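Local structure of aminopeptidase N (5DLL) at residues L168-D172 / L259-V265; K210-I214 / K243-K247; S222-Y226 / A238-K243. The protein probably releases N-terminal amino acids from intracellular peptides as a zinc-dependent aminopeptidase of the M1 family, with a preference for alanine. All blocks are in the same frame, centred on the assembly; numbering follows the deposited sequence.

Interaction 1. Residues L168-D172 / L259-V265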
loop_
_atom_site.group_PDB
_atom_site.type_symbol
_atom_site.label_atom_id
_atom_site.label_comp_id
_atom_site.label_asym_id
_atom_site.label_seq_id
_atom_site.Cartn_x
_atom_site.Cartn_y
_atom_site.Cartn_z
ATOM N N LEU A 168 12.660 11.005 -23.232
ATOM C CA LEU A 168 11.247 10.677 -23.084
ATOM C C LEU A 168 10.469 11.747 -22.332
ATOM O O LEU A 168 11.027 12.491 -21.529
ATOM C CB LEU A 168 11.094 9.354 -22.336
ATOM C CG LEU A 168 12.002 8.197 -22.753
ATOM C CD1 LEU A 168 11.681 6.975 -21.907
ATOM C CD2 LEU A 168 11.864 7.886 -24.236
ATOM N N SER A 169 9.167 11.802 -22.608
ATOM C CA SER A 169 8.222 12.613 -21.851
ATOM C C SER A 169 6.818 12.068 -22.093
ATOM O O SER A 169 6.668 10.998 -22.675
ATOM C CB SER A 169 8.315 14.091 -22.241
ATOM O OG SER A 169 7.537 14.889 -21.359
ATOM N N ASN A 170 5.794 12.803 -21.666
ATOM C CA ASN A 170 4.415 12.294 -21.701
ATOM C C ASN A 170 3.800 12.279 -23.103
ATOM O O ASN A 170 3.965 13.230 -23.874
ATOM C CB ASN A 170 3.501 13.107 -20.774
ATOM C CG ASN A 170 4.148 13.430 -19.454
ATOM O OD1 ASN A 170 4.841 14.435 -19.329
ATOM N ND2 ASN A 170 3.924 12.588 -18.462
ATOM N N GLY A 171 3.074 11.201 -23.402
ATOM C CA GLY A 171 2.317 11.073 -24.643
ATOM C C GLY A 171 3.065 10.344 -25.745
ATOM O O GLY A 171 3.853 9.430 -25.486
ATOM N N ASP A 172 2.811 10.756 -26.982
ATOM C CA ASP A 172 3.367 10.089 -28.156
ATOM C C ASP A 172 4.429 10.966 -28.814
ATOM O O ASP A 172 4.280 12.186 -28.887
ATOM C CB ASP A 172 2.256 9.780 -29.172
ATOM C CG ASP A 172 1.068 9.051 -28.553
ATOM O OD1 ASP A 172 1.275 7.994 -27.921
ATOM O OD2 ASP A 172 -0.081 9.529 -28.707
ATOM N N LEU A 259 -3.511 6.559 -25.262
ATOM C CA LEU A 259 -2.382 6.977 -26.103
ATOM C C LEU A 259 -1.854 5.821 -26.940
ATOM O O LEU A 259 -2.200 4.670 -26.703
ATOM C CB LEU A 259 -1.245 7.514 -25.234
ATOM C CG LEU A 259 -1.591 8.632 -24.246
ATOM C CD1 LEU A 259 -0.488 8.772 -23.206
ATOM C CD2 LEU A 259 -1.828 9.950 -24.970
ATOM N N ASP A 260 -1.003 6.137 -27.913
ATOM C CA ASP A 260 -0.419 5.122 -28.801
ATOM C C ASP A 260 0.831 4.479 -28.224
ATOM O O ASP A 260 1.341 3.517 -28.797
ATOM C CB ASP A 260 -0.061 5.724 -30.163
ATOM C CG ASP A 260 -1.235 6.397 -30.833
ATOM O OD1 ASP A 260 -2.391 6.052 -30.499
ATOM O OD2 ASP A 260 -0.995 7.274 -31.692
ATOM N N THR A 261 1.347 5.027 -27.123
ATOM C CA THR A 261 2.521 4.456 -26.455
ATOM C C THR A 261 2.427 4.594 -24.933
ATOM O O THR A 261 1.815 5.521 -24.424
ATOM C CB THR A 261 3.850 5.052 -26.994
ATOM O OG1 THR A 261 4.933 4.717 -26.116
ATOM C CG2 THR A 261 3.773 6.550 -27.133
ATOM N N PHE A 262 3.028 3.644 -24.228
ATOM C CA PHE A 262 3.005 3.605 -22.770
ATOM C C PHE A 262 4.374 3.155 -22.301
ATOM O O PHE A 262 4.838 2.075 -22.674
ATOM C CB PHE A 262 1.938 2.628 -22.281
ATOM C CG PHE A 262 1.932 2.423 -20.792
ATOM C CD1 PHE A 262 1.236 3.289 -19.961
ATOM C CD2 PHE A 262 2.614 1.354 -20.222
ATOM C CE1 PHE A 262 1.229 3.102 -18.585
ATOM C CE2 PHE A 262 2.610 1.162 -18.849
ATOM C CZ PHE A 262 1.916 2.038 -18.027
ATOM N N MET A 263 5.014 3.981 -21.480
ATOM C CA MET A 263 6.402 3.772 -21.102
ATOM C C MET A 263 6.539 3.568 -19.605
ATOM O O MET A 263 5.756 4.103 -18.820
ATOM C CB MET A 263 7.244 4.972 -21.534
ATOM C CG MET A 263 7.375 5.123 -23.039
ATOM S SD MET A 263 8.015 6.739 -23.512
ATOM C CE MET A 263 6.566 7.771 -23.294
ATOM N N ILE A 264 7.529 2.769 -19.226
ATOM C CA ILE A 264 7.948 2.627 -17.835
ATOM C C ILE A 264 9.451 2.849 -17.788
ATOM O O ILE A 264 10.168 2.438 -18.701
ATOM C CB ILE A 264 7.618 1.234 -17.260
ATOM C CG1 ILE A 264 6.105 1.071 -17.097
ATOM C CG2 ILE A 264 8.321 1.016 -15.921
ATOM C CD1 ILE A 264 5.678 -0.311 -16.645
ATOM N N VAL A 265 9.916 3.513 -16.733
ATOM C CA VAL A 265 11.342 3.724 -16.517
ATOM C C VAL A 265 11.696 3.295 -15.097
ATOM O O VAL A 265 11.113 3.788 -14.130
ATOM C CB VAL A 265 11.742 5.194 -16.749
ATOM C CG1 VAL A 265 13.244 5.375 -16.559
ATOM C CG2 VAL A 265 11.307 5.650 -18.139
#
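Leu-168 and Met-263 form the tightly packed end of this contact, in which a strand edge from the N-terminal M1 region meets a strand of the peptidase domain. Leu-168 CD1 lies 4.0 Å from Met-263 SD, and the same methyl reaches Val-265 CG2, also at 4.0 Å. The methionine chain bends at its last torsion (chi3 -77°), which turns CE along the facing backbone to within 3.3 Å of Ser-169 O. Trp-188, on strand 183-191, touches both Leu-168 and Met-263 and so adds an aromatic wall to this buried patch. Ser-169 directs its hydroxyl elsewhere, to Ala-200 O.

Farther along, the packing passes through Gly-171. Its CA lies 3.9 Å from Leu-259 CD1, while its carbonyl O faces the methyl CG2 of Thr-261 at 3.3 Å. The solvent side begins at Asp-172, whose carboxylate comes in over the start of strand 261-267. Its OD1 accepts a weak hydrogen bond from Asp-260 N (2.9 Å), bent to 127° at the hydrogen. The exposed Asp-260 carboxylate stacks on that of Asp-172, their planes 14° apart, with OD2 of Asp-172 3.9 Å from OD2 of Asp-260.

The two ends therefore differ in chemistry. The domain junction rests on sulfur and methyl packing in the interior, whereas at the solvent edge the weak, bent bond to Asp-260 N adds a modest polar attachment. The paired carboxylates probably repel each other, though Arg-219, which touches Asp-260, and the solvent at this edge would be expected to soften that.

Interaction 2. Residues K210-I214 / K243-K247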
loop_
_atom_site.group_PDB
_atom_site.type_symbol
_atom_site.label_atom_id
_atom_site.label_comp_id
_atom_site.label_asym_id
_atom_site.label_seq_id
_atom_site.Cartn_x
_atom_site.Cartn_y
_atom_site.Cartn_z
ATOM N N LYS A 210 10.753 -3.633 -25.554
ATOM C CA LYS A 210 9.611 -3.121 -26.300
ATOM C C LYS A 210 8.681 -4.262 -26.706
ATOM O O LYS A 210 9.131 -5.348 -27.072
ATOM C CB LYS A 210 10.081 -2.328 -27.522
ATOM C CG LYS A 210 10.914 -1.111 -27.157
ATOM C CD LYS A 210 10.802 -0.019 -28.209
ATOM C CE LYS A 210 11.553 1.240 -27.799
ATOM N NZ LYS A 210 13.029 1.071 -27.883
ATOM N N ASP A 211 7.380 -4.006 -26.623
ATOM C CA ASP A 211 6.359 -5.014 -26.900
ATOM C C ASP A 211 5.077 -4.283 -27.301
ATOM O O ASP A 211 5.093 -3.056 -27.447
ATOM C CB ASP A 211 6.131 -5.883 -25.657
ATOM C CG ASP A 211 5.541 -7.249 -25.980
ATOM O OD1 ASP A 211 4.911 -7.417 -27.047
ATOM O OD2 ASP A 211 5.698 -8.163 -25.146
ATOM N N THR A 212 3.984 -5.025 -27.487
ATOM C CA THR A 212 2.733 -4.454 -27.986
ATOM C C THR A 212 1.502 -5.002 -27.254
ATOM O O THR A 212 1.540 -6.086 -26.669
ATOM C CB THR A 212 2.573 -4.724 -29.498
ATOM O OG1 THR A 212 3.856 -4.700 -30.136
ATOM C CG2 THR A 212 1.675 -3.682 -30.148
ATOM N N TYR A 213 0.422 -4.226 -27.287
ATOM C CA TYR A 213 -0.869 -4.636 -26.750
ATOM C C TYR A 213 -1.989 -4.083 -27.633
ATOM O O TYR A 213 -2.047 -2.880 -27.879
ATOM C CB TYR A 213 -1.045 -4.130 -25.312
ATOM C CG TYR A 213 -2.390 -4.490 -24.725
ATOM C CD1 TYR A 213 -2.592 -5.721 -24.114
ATOM C CD2 TYR A 213 -3.466 -3.612 -24.811
ATOM C CE1 TYR A 213 -3.825 -6.065 -23.593
ATOM C CE2 TYR A 213 -4.708 -3.950 -24.299
ATOM C CZ TYR A 213 -4.880 -5.177 -23.691
ATOM O OH TYR A 213 -6.107 -5.518 -23.177
ATOM N N ILE A 214 -2.873 -4.959 -28.105
ATOM C CA ILE A 214 -4.006 -4.540 -28.931
ATOM C C ILE A 214 -5.192 -4.216 -28.034
ATOM O O ILE A 214 -5.616 -5.044 -27.225
ATOM C CB ILE A 214 -4.429 -5.629 -29.939
ATOM C CG1 ILE A 214 -3.261 -6.006 -30.864
ATOM C CG2 ILE A 214 -5.642 -5.168 -30.744
ATOM C CD1 ILE A 214 -2.951 -4.982 -31.936
ATOM N N LYS A 243 0.307 -5.912 -19.307
ATOM C CA LYS A 243 -0.714 -6.536 -20.154
ATOM C C LYS A 243 -1.915 -7.013 -19.339
ATOM O O LYS A 243 -3.062 -6.830 -19.746
ATOM C CB LYS A 243 -0.113 -7.709 -20.927
ATOM C CG LYS A 243 0.965 -7.307 -21.922
ATOM C CD LYS A 243 1.578 -8.530 -22.581
ATOM C CE LYS A 243 2.544 -8.139 -23.686
ATOM N NZ LYS A 243 3.470 -9.258 -24.012
ATOM N N ASP A 244 -1.642 -7.625 -18.190
ATOM C CA ASP A 244 -2.689 -8.052 -17.256
ATOM C C ASP A 244 -3.503 -6.852 -16.764
ATOM O O ASP A 244 -4.724 -6.935 -16.635
ATOM C CB ASP A 244 -2.085 -8.767 -16.037
ATOM C CG ASP A 244 -1.217 -9.976 -16.408
ATOM O OD1 ASP A 244 -1.488 -10.652 -17.433
ATOM O OD2 ASP A 244 -0.256 -10.250 -15.652
ATOM N N SER A 245 -2.810 -5.749 -16.482
ATOM C CA SER A 245 -3.441 -4.517 -16.007
ATOM C C SER A 245 -4.361 -3.913 -17.055
ATOM O O SER A 245 -5.498 -3.556 -16.760
ATOM C CB SER A 245 -2.379 -3.479 -15.642
ATOM O OG SER A 245 -1.483 -3.982 -14.671
ATOM N N MET A 246 -3.842 -3.785 -18.272
ATOM C CA MET A 246 -4.570 -3.168 -19.375
ATOM C C MET A 246 -5.842 -3.940 -19.709
ATOM O O MET A 246 -6.910 -3.346 -19.877
ATOM C CB MET A 246 -3.675 -3.074 -20.615
ATOM C CG MET A 246 -2.806 -1.829 -20.671
ATOM S SD MET A 246 -1.620 -1.860 -22.030
ATOM C CE MET A 246 -1.447 -0.111 -22.366
ATOM N N LYS A 247 -5.709 -5.262 -19.806
ATOM C CA LYS A 247 -6.827 -6.155 -20.125
ATOM C C LYS A 247 -7.901 -6.153 -19.042
ATOM O O LYS A 247 -9.092 -6.165 -19.348
ATOM C CB LYS A 247 -6.309 -7.579 -20.332
ATOM C CG LYS A 247 -7.377 -8.620 -20.631
ATOM C CD LYS A 247 -6.745 -9.977 -20.901
ATOM C CE LYS A 247 -7.753 -11.109 -20.761
ATOM N NZ LYS A 247 -8.894 -10.972 -21.709
#
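Tyr-213 reaches from strand 210-214 across to helix 243-247 and lays its ring against Met-246. With CG anti to the backbone N (chi1 178°), the ring stands out from the strand toward the helix. Met-246 CB sits over one face, 4.0 Å from the ring centroid and 15° from the normal, a CH-pi contact placed toward the phenol end. The rest of the methionine runs back in the opposite direction, its chain extended beyond CG, and this carries the sulfur toward the root of the ring. SD is 3.8 Å from Tyr-213 CD2 and approaches the ring obliquely, an arrangement that counts as a Met-aromatic contact. The phenol oxygen passes on to the next residue of the helix, with Tyr-213 OH 3.2 Å from Lys-247 CA. Its hydrogen-bonding partner lies one turn onward, at Glu-250 OE1.

Two residues earlier in the strand, Asp-211 meets Lys-243 in a salt bridge. The lysine is stretched out from CG to NZ, and the full length of its chain is spent in bringing the ammonium across to the strand. There the two side chains cross at about a right angle. Lys-243 NZ donates to Asp-211 OD2 at 2.7 Å from above the carboxylate, 51° out of its plane. The other oxygen, OD1, is engaged on its anti side, tilted somewhat out of the carboxylate plane, by the backbone N of Thr-212, a local bond that helps fix the rotation of the acid group.

Strand and helix run nearly parallel here, joined through the side chains of Tyr-213, Met-246 and Lys-243 at a partly exposed surface. The chemistry is divided accordingly: CH-pi and sulfur-aromatic packing hold the ring's face and the bond to Glu-250 its hydroxyl, while an ion pair, probably softened by solvent, ties Asp-211 of the strand to Lys-243 of the helix.

Interaction 3. Residues S222-Y226 / A238-K243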
loop_
_atom_site.group_PDB
_atom_site.type_symbol
_atom_site.label_atom_id
_atom_site.label_comp_id
_atom_site.label_asym_id
_atom_site.label_seq_id
_atom_site.Cartn_x
_atom_site.Cartn_y
_atom_site.Cartn_z
ATOM N N SER A 222 2.176 0.800 -28.235
ATOM C CA SER A 222 3.566 0.429 -27.987
ATOM C C SER A 222 3.859 0.452 -26.483
ATOM O O SER A 222 3.616 1.453 -25.808
ATOM C CB SER A 222 4.518 1.364 -28.737
ATOM O OG SER A 222 5.846 0.875 -28.689
ATOM N N LEU A 223 4.353 -0.671 -25.965
ATOM C CA LEU A 223 4.760 -0.781 -24.565
ATOM C C LEU A 223 6.287 -0.748 -24.500
ATOM O O LEU A 223 6.959 -1.383 -25.318
ATOM C CB LEU A 223 4.219 -2.071 -23.940
ATOM C CG LEU A 223 2.711 -2.328 -24.076
ATOM C CD1 LEU A 223 2.311 -3.569 -23.290
ATOM C CD2 LEU A 223 1.886 -1.135 -23.616
ATOM N N GLU A 224 6.830 0.003 -23.541
ATOM C CA GLU A 224 8.270 0.235 -23.478
ATOM C C GLU A 224 8.762 0.365 -22.041
ATOM O O GLU A 224 8.552 1.391 -21.400
ATOM C CB GLU A 224 8.635 1.499 -24.266
ATOM C CG GLU A 224 8.106 1.534 -25.695
ATOM C CD GLU A 224 8.604 2.724 -26.495
ATOM O OE1 GLU A 224 9.034 3.733 -25.887
ATOM O OE2 GLU A 224 8.558 2.648 -27.741
ATOM N N ILE A 225 9.415 -0.679 -21.540
ATOM C CA ILE A 225 10.103 -0.608 -20.252
ATOM C C ILE A 225 11.565 -0.240 -20.499
ATOM O O ILE A 225 12.233 -0.874 -21.316
ATOM C CB ILE A 225 10.018 -1.940 -19.476
ATOM C CG1 ILE A 225 8.564 -2.234 -19.098
ATOM C CG2 ILE A 225 10.885 -1.890 -18.223
ATOM C CD1 ILE A 225 8.357 -3.563 -18.400
ATOM N N TYR A 226 12.041 0.787 -19.794
ATOM C CA TYR A 226 13.415 1.270 -19.911
ATOM C C TYR A 226 14.161 1.113 -18.588
ATOM O O TYR A 226 13.654 1.485 -17.528
ATOM C CB TYR A 226 13.426 2.746 -20.310
ATOM C CG TYR A 226 13.019 3.012 -21.741
ATOM C CD1 TYR A 226 13.949 2.937 -22.773
ATOM C CD2 TYR A 226 11.710 3.354 -22.061
ATOM C CE1 TYR A 226 13.585 3.185 -24.087
ATOM C CE2 TYR A 226 11.334 3.603 -23.373
ATOM C CZ TYR A 226 12.275 3.517 -24.384
ATOM O OH TYR A 226 11.909 3.763 -25.691
ATOM N N ALA A 238 7.299 -7.655 -15.280
ATOM C CA ALA A 238 6.614 -6.361 -15.239
ATOM C C ALA A 238 5.839 -6.085 -16.526
ATOM O O ALA A 238 4.706 -5.609 -16.483
ATOM C CB ALA A 238 7.613 -5.247 -14.986
ATOM N N MET A 239 6.453 -6.382 -17.668
ATOM C CA MET A 239 5.787 -6.229 -18.959
ATOM C C MET A 239 4.490 -7.021 -18.976
ATOM O O MET A 239 3.470 -6.540 -19.468
ATOM C CB MET A 239 6.696 -6.700 -20.100
ATOM C CG MET A 239 6.082 -6.562 -21.491
ATOM S SD MET A 239 5.591 -4.874 -21.912
ATOM C CE MET A 239 7.140 -4.239 -22.547
ATOM N N GLN A 240 4.535 -8.233 -18.430
ATOM C CA GLN A 240 3.342 -9.063 -18.314
ATOM C C GLN A 240 2.298 -8.418 -17.404
ATOM O O GLN A 240 1.109 -8.445 -17.715
ATOM C CB GLN A 240 3.694 -10.465 -17.806
ATOM C CG GLN A 240 2.606 -11.497 -18.052
ATOM C CD GLN A 240 2.187 -11.559 -19.511
ATOM O OE1 GLN A 240 3.021 -11.735 -20.404
ATOM N NE2 GLN A 240 0.891 -11.394 -19.761
ATOM N N ALA A 241 2.745 -7.839 -16.290
ATOM C CA ALA A 241 1.855 -7.115 -15.374
ATOM C C ALA A 241 1.159 -5.932 -16.048
ATOM O O ALA A 241 0.030 -5.591 -15.688
ATOM C CB ALA A 241 2.617 -6.645 -14.146
ATOM N N VAL A 242 1.824 -5.317 -17.025
ATOM C CA VAL A 242 1.225 -4.230 -17.806
ATOM C C VAL A 242 0.090 -4.754 -18.693
ATOM O O VAL A 242 -0.962 -4.119 -18.815
ATOM C CB VAL A 242 2.281 -3.513 -18.677
ATOM C CG1 VAL A 242 1.631 -2.500 -19.612
ATOM C CG2 VAL A 242 3.316 -2.828 -17.796
ATOM N N LYS A 243 0.307 -5.912 -19.307
ATOM C CA LYS A 243 -0.714 -6.536 -20.154
ATOM C C LYS A 243 -1.915 -7.013 -19.339
ATOM O O LYS A 243 -3.062 -6.830 -19.746
ATOM C CB LYS A 243 -0.113 -7.709 -20.927
ATOM C CG LYS A 243 0.965 -7.307 -21.922
ATOM C CD LYS A 243 1.578 -8.530 -22.581
ATOM C CE LYS A 243 2.544 -8.139 -23.686
ATOM N NZ LYS A 243 3.470 -9.258 -24.012
#
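Leu-223, Ile-225 and Met-239 bury most of the surface in this contact, two strand residues set against one of the helix. Met-239 lies across Leu-223 obliquely. Its CG is anti to the backbone N (chi1 -179°), and bends at the next two torsions fold the thioether toward the strand. SD consequently rests 3.7 Å from Leu-223 CB and 3.8 Å from Leu-223 CD1, while the terminal CE stays alongside the same leucine at 3.9 Å from its CB.

Leu-223 divides its surface between successive turns of the helix. While its root is occupied by the methionine, CD1 continues forward to meet Val-242 CG1 tip to tip at 3.9 Å. The aliphatic part of Lys-243 borders that methyl as well, through CG.

Ile-225 makes its approach with a single atom. Its CG1 branch points at the helix, and CD1 comes to rest against the backbone of Met-239, 3.5 Å from its N. The same methyl touches the CB atoms of Ala-238 and Met-239, each at 3.9 Å. The helix backbone at Met-239, with Ala-238 CB beside it, thus forms part of the packing surface. No hydrogen bond crosses between the segments; the attachment is apolar throughout.

Glu-224 points away from the helix, and its OE1 accepts a bond from Tyr-226 OH on the far face of the sheet, where Tyr-226 also packs on Leu-168. Strand 220-227 and helix 236-253 are the first two elements of a beta-alpha-beta unit completed by the parallel strand 261-267. Phe-262 and Ile-264 of that strand touch Val-242 from the sheet, and Val-307 of helix 297-312 covers the same valine.

The three contacts share one five-stranded sheet of the peptidase domain. Interactions 2 and 3, their centres about 7 Å apart, fasten helix 236-253 to adjacent strands on one face; Lys-243 belongs to both, and Asp-211 O bonds to Leu-223 N between the strands. Interaction 1 lies about 11 Å from interaction 3, centre to centre, on the opposite face, where the N-terminal region docks; the backbone pairs Phe-262 N to Ser-222 O and Tyr-226 N to Ile-264 O join them. Nearest the active site is interaction 3: the side chain of Val-242 is about 11 Å from that of the zinc ligand His-309, and helix 297-312, whose Val-307 packs on Val-242, itself carries His-309.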